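Local coordinates for Alr4995 protein (Nostoc sp., PDB 6LRF), which catalyses, as a bifunctional enzyme, the arginine dihydrolase reaction that turns arginine into ornithine and the ornithine cyclodeaminase reaction that turns ornithine into proline, at residues 20-25 and 137-142; 68-73 and 168-173. All coordinates share one frame; numbering follows the deposited sequence.

How the contacts relate
From the N terminus the chain first passes through 20-25, between strand 6-9 and helix 34-49, then through 68-73, just ahead of strand 73-76. The loop 137-142 after strand 132-136 returns to the first of these and closes contact 1 across 111 intervening residues; 168-173, leading into strand 173-175, then returns to the second and closes contact 2 across 94. The two closures therefore cross. They also meet, R139 CG of contact 1 lying 3.5 Å from H168 NE2 of contact 2, and their centres are about 11 Å apart. Together they tie four loops of the GME-family part, which probably carries the arginine dihydrolase activity, around E118, which serves residues of both.

Contact 1 of 2, residues 20-25 and 137-142; sequences VINPWM and GFRSEL
The guanidinium group of R139 reaches the carbonyl of I21 with a single nitrogen, NH2, and all of the contact between 20-25 and 137-142 gathers round that atom. NH2 donates to I21 O over 3.2 Å, with an N-H...O angle of 148°. The donor does not lie on a lone pair: it sits above the carbonyl plane, 66° out of it, while the oxygen stays near the guanidinium plane at the group's edge. The I21 side chain runs at about a right angle to that of R139 and brings its end to the same nitrogen, CD1 at 3.7 Å and CG1 at 3.8 Å from R139 NH2. N22 adds its CB, 3.9 Å from R139 NH2, in an oblique approach. R139 makes the reach with CG set beside its own backbone N and a bend at chi2 (-60°), after which the chain runs extended through chi3 and the guanidinium turns off at its end. NH1 forms a salt bridge with E118, so the two terminal nitrogens serve different partners, a carboxylate and a carbonyl. N22 turns its polar end elsewhere, ND2 donating to A258 O and OD1 accepting weak bonds from the backbone N of W24 and of M25. A leucine in place of R139 would probably leave E118 without its cationic mate and I21 O without this donor. Chemically, one buried cation, lying against H168 probably at the active-site edge, joins the loops after strands 6-9 and 132-136 of the GME-type domain; salt bridge and carbonyl bond together probably limit its turning.

Contact 2 of 2, residues 68-73 and 168-173; sequences FTANAG and HLDTCF
Two 3-10 turns, 69-71 and 169-171, face each other, with the CA atoms of A70 and D170 8.7 Å apart and those of N71 and H168 9.5 Å apart. Each is closed by a backbone bond, N71 N to F68 O in one and T171 N to H168 O in the other; H168 O also accepts from T171 OG1 at 2.6 Å, so two donors grip it. Across the gap the side chains of N71 and H168 arrive from opposite directions, the amide and ring planes 47° apart. N71 ND2 comes obliquely to within 3.2 Å of H168 CE1, a close contact with a ring carbon and not a hydrogen bond; the polar atoms bond elsewhere, ND2 to E118 O and H168 NE2 to E118 OE1. A water makes the indirect link: it lies in the plane of the imidazole, 3.1 Å from H168 ND1, and donates a weak bond to N71 OD1, which R90 also holds. Beside this pair, A70 CB meets D170 OD2 at 3.8 Å; a first torsion of 73° puts CG between backbone N and carbonyl carbon, bringing OD2 against the methyl. With both ring nitrogens engaged, the imidazole is likely to be restrained from turning. The H-x-D sequence beside E118 is consistent with a guanidino-group-modifying enzyme active site, where A70 pairs with C264, probably the nucleophile as in relatives.

Contact 1 of 2, residues 20-25 and 137-142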
# COMPACT_ATOMS: atom_id res chain seq x y z
N VAL B 20 -19.93 15.84 -34.97
CA VAL B 20 -19.88 14.72 -34.02
C VAL B 20 -20.97 14.91 -32.94
O VAL B 20 -20.99 15.93 -32.23
CB VAL B 20 -18.47 14.57 -33.36
CG1 VAL B 20 -18.39 13.27 -32.55
CG2 VAL B 20 -17.36 14.59 -34.41
N ILE B 21 -21.87 13.94 -32.85
CA ILE B 21 -22.94 13.93 -31.84
C ILE B 21 -23.09 12.56 -31.19
O ILE B 21 -23.91 12.39 -30.29
CB ILE B 21 -24.32 14.35 -32.44
CG1 ILE B 21 -24.71 13.42 -33.59
CG2 ILE B 21 -24.32 15.81 -32.86
CD1 ILE B 21 -26.16 13.57 -34.06
N ASN B 22 -22.32 11.57 -31.65
CA ASN B 22 -22.20 10.29 -30.96
C ASN B 22 -20.76 9.76 -31.08
O ASN B 22 -20.03 10.17 -31.99
CB ASN B 22 -23.24 9.27 -31.48
CG ASN B 22 -22.95 8.76 -32.89
OD1 ASN B 22 -21.94 8.10 -33.12
ND2 ASN B 22 -23.88 9.01 -33.81
N PRO B 23 -20.33 8.87 -30.16
CA PRO B 23 -18.92 8.45 -30.12
C PRO B 23 -18.40 7.76 -31.39
O PRO B 23 -17.21 7.83 -31.67
CB PRO B 23 -18.87 7.48 -28.93
CG PRO B 23 -20.29 7.04 -28.72
CD PRO B 23 -21.10 8.25 -29.06
N TRP B 24 -19.27 7.09 -32.14
CA TRP B 24 -18.84 6.42 -33.36
C TRP B 24 -18.42 7.41 -34.46
O TRP B 24 -17.73 7.03 -35.42
CB TRP B 24 -19.94 5.52 -33.89
CG TRP B 24 -20.34 4.43 -32.97
CD1 TRP B 24 -21.31 4.47 -32.01
CD2 TRP B 24 -19.78 3.11 -32.92
NE1 TRP B 24 -21.40 3.26 -31.37
CE2 TRP B 24 -20.47 2.41 -31.90
CE3 TRP B 24 -18.77 2.45 -33.63
CZ2 TRP B 24 -20.18 1.08 -31.58
CZ3 TRP B 24 -18.48 1.13 -33.31
CH2 TRP B 24 -19.18 0.46 -32.29
N MSE B 25 -18.84 8.66 -34.32
CA MSE B 25 -18.52 9.72 -35.29
C MSE B 25 -17.16 10.36 -35.03
O MSE B 25 -16.69 11.16 -35.84
CB MSE B 25 -19.57 10.83 -35.27
CG MSE B 25 -20.85 10.51 -36.05
SE MSE B 25 -22.14 12.00 -36.01
CE MSE B 25 -23.60 11.17 -37.03
N GLY B 137 -31.76 7.43 -21.56
CA GLY B 137 -30.42 7.45 -21.02
C GLY B 137 -29.49 8.41 -21.74
O GLY B 137 -28.58 8.95 -21.13
N PHE B 138 -29.71 8.62 -23.04
CA PHE B 138 -28.84 9.48 -23.84
C PHE B 138 -29.60 10.42 -24.77
O PHE B 138 -29.31 11.61 -24.85
CB PHE B 138 -27.88 8.63 -24.67
CG PHE B 138 -26.88 7.86 -23.85
CD1 PHE B 138 -25.81 8.52 -23.25
CD2 PHE B 138 -27.02 6.49 -23.66
CE1 PHE B 138 -24.90 7.82 -22.49
CE2 PHE B 138 -26.11 5.80 -22.88
CZ PHE B 138 -25.04 6.47 -22.30
N ARG B 139 -30.56 9.87 -25.49
CA ARG B 139 -31.26 10.66 -26.51
C ARG B 139 -32.69 10.95 -26.09
O ARG B 139 -33.04 12.11 -25.83
CB ARG B 139 -31.21 9.93 -27.85
CG ARG B 139 -29.81 9.92 -28.49
CD ARG B 139 -29.28 11.34 -28.75
NE ARG B 139 -28.00 11.32 -29.46
CZ ARG B 139 -27.86 11.15 -30.78
NH1 ARG B 139 -28.93 11.00 -31.56
NH2 ARG B 139 -26.65 11.13 -31.31
N SER B 140 -33.52 9.92 -25.99
CA SER B 140 -34.89 10.11 -25.55
C SER B 140 -35.00 10.26 -24.03
O SER B 140 -34.38 9.51 -23.29
CB SER B 140 -35.76 8.94 -26.01
OG SER B 140 -35.61 8.75 -27.41
N GLU B 141 -35.82 11.20 -23.61
CA GLU B 141 -36.12 11.45 -22.20
C GLU B 141 -37.13 10.48 -21.64
O GLU B 141 -38.09 10.08 -22.33
CB GLU B 141 -36.65 12.87 -22.02
CG GLU B 141 -35.60 13.94 -22.18
CD GLU B 141 -34.79 14.17 -20.90
OE1 GLU B 141 -35.24 13.75 -19.81
OE2 GLU B 141 -33.70 14.78 -21.01
N LEU B 142 -36.93 10.12 -20.39
CA LEU B 142 -37.82 9.24 -19.65
C LEU B 142 -39.25 9.76 -19.69
O LEU B 142 -40.21 8.99 -19.83
CB LEU B 142 -37.32 9.10 -18.21
CG LEU B 142 -38.19 8.26 -17.28
CD1 LEU B 142 -38.37 6.85 -17.85
CD2 LEU B 142 -37.55 8.22 -15.88

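Contact 2 of 2, residues 68-73 and 168-173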
# COMPACT_ATOMS: atom_id res chain seq x y z
N PHE B 68 -30.99 8.13 -41.80
CA PHE B 68 -31.32 7.32 -40.63
C PHE B 68 -32.80 7.47 -40.29
O PHE B 68 -33.18 8.07 -39.27
CB PHE B 68 -30.42 7.69 -39.46
CG PHE B 68 -28.97 7.27 -39.67
CD1 PHE B 68 -28.67 6.01 -40.19
CD2 PHE B 68 -27.93 8.14 -39.38
CE1 PHE B 68 -27.35 5.62 -40.39
CE2 PHE B 68 -26.60 7.76 -39.57
CZ PHE B 68 -26.31 6.50 -40.08
N THR B 69 -33.63 6.92 -41.16
CA THR B 69 -35.09 7.04 -41.05
C THR B 69 -35.66 6.35 -39.81
O THR B 69 -36.77 6.67 -39.41
CB THR B 69 -35.79 6.46 -42.29
OG1 THR B 69 -35.33 5.12 -42.50
CG2 THR B 69 -35.50 7.32 -43.52
N ALA B 70 -34.92 5.40 -39.22
CA ALA B 70 -35.32 4.80 -37.94
C ALA B 70 -35.70 5.89 -36.95
O ALA B 70 -36.64 5.74 -36.15
CB ALA B 70 -34.19 3.92 -37.36
N ASN B 71 -35.00 7.02 -37.03
CA ASN B 71 -35.23 8.13 -36.10
C ASN B 71 -36.27 9.13 -36.57
O ASN B 71 -36.47 10.13 -35.92
CB ASN B 71 -33.92 8.87 -35.83
CG ASN B 71 -32.80 7.93 -35.43
OD1 ASN B 71 -31.77 7.86 -36.10
ND2 ASN B 71 -33.01 7.18 -34.35
N ALA B 72 -36.93 8.88 -37.69
CA ALA B 72 -37.95 9.82 -38.16
C ALA B 72 -39.06 9.98 -37.12
O ALA B 72 -39.57 11.07 -36.88
CB ALA B 72 -38.53 9.36 -39.51
N GLY B 73 -39.44 8.86 -36.52
CA GLY B 73 -40.48 8.84 -35.52
C GLY B 73 -40.86 7.40 -35.25
O GLY B 73 -40.20 6.47 -35.71
N HIS B 168 -28.59 4.50 -28.87
CA HIS B 168 -29.99 4.25 -29.24
C HIS B 168 -30.36 2.82 -28.88
O HIS B 168 -29.52 1.92 -28.94
CB HIS B 168 -30.24 4.48 -30.74
CG HIS B 168 -30.43 5.91 -31.13
ND1 HIS B 168 -30.18 6.38 -32.40
CD2 HIS B 168 -30.88 6.97 -30.42
CE1 HIS B 168 -30.45 7.67 -32.45
NE2 HIS B 168 -30.88 8.06 -31.26
N LEU B 169 -31.62 2.62 -28.54
CA LEU B 169 -32.11 1.30 -28.19
C LEU B 169 -31.89 0.27 -29.29
O LEU B 169 -31.57 -0.89 -29.01
CB LEU B 169 -33.59 1.37 -27.85
CG LEU B 169 -34.18 0.06 -27.34
CD1 LEU B 169 -33.42 -0.43 -26.06
CD2 LEU B 169 -35.68 0.21 -27.08
N ASP B 170 -32.06 0.69 -30.55
CA ASP B 170 -31.99 -0.24 -31.67
C ASP B 170 -30.56 -0.66 -32.04
O ASP B 170 -30.37 -1.46 -32.95
CB ASP B 170 -32.71 0.34 -32.91
CG ASP B 170 -31.95 1.48 -33.60
OD1 ASP B 170 -30.96 2.00 -33.04
OD2 ASP B 170 -32.37 1.87 -34.72
N THR B 171 -29.57 -0.12 -31.33
CA THR B 171 -28.18 -0.55 -31.53
C THR B 171 -27.80 -1.73 -30.62
O THR B 171 -26.73 -2.30 -30.77
CB THR B 171 -27.18 0.59 -31.27
OG1 THR B 171 -27.26 1.00 -29.90
CG2 THR B 171 -27.46 1.77 -32.16
N CYS B 172 -28.68 -2.08 -29.68
CA CYS B 172 -28.35 -3.11 -28.68
C CYS B 172 -29.55 -3.95 -28.31
O CYS B 172 -29.50 -4.73 -27.35
CB CYS B 172 -27.78 -2.46 -27.42
SG CYS B 172 -28.84 -1.15 -26.65
N PHE B 173 -30.64 -3.81 -29.06
CA PHE B 173 -31.91 -4.41 -28.68
C PHE B 173 -32.76 -4.62 -29.93
O PHE B 173 -32.92 -3.69 -30.73
CB PHE B 173 -32.61 -3.51 -27.67
CG PHE B 173 -33.79 -4.13 -27.00
CD1 PHE B 173 -35.07 -4.00 -27.55
CD2 PHE B 173 -33.64 -4.81 -25.80
CE1 PHE B 173 -36.18 -4.56 -26.93
CE2 PHE B 173 -34.74 -5.38 -25.17
CZ PHE B 173 -36.02 -5.26 -25.73
O HOH W 1 -28.96 6.35 -35.23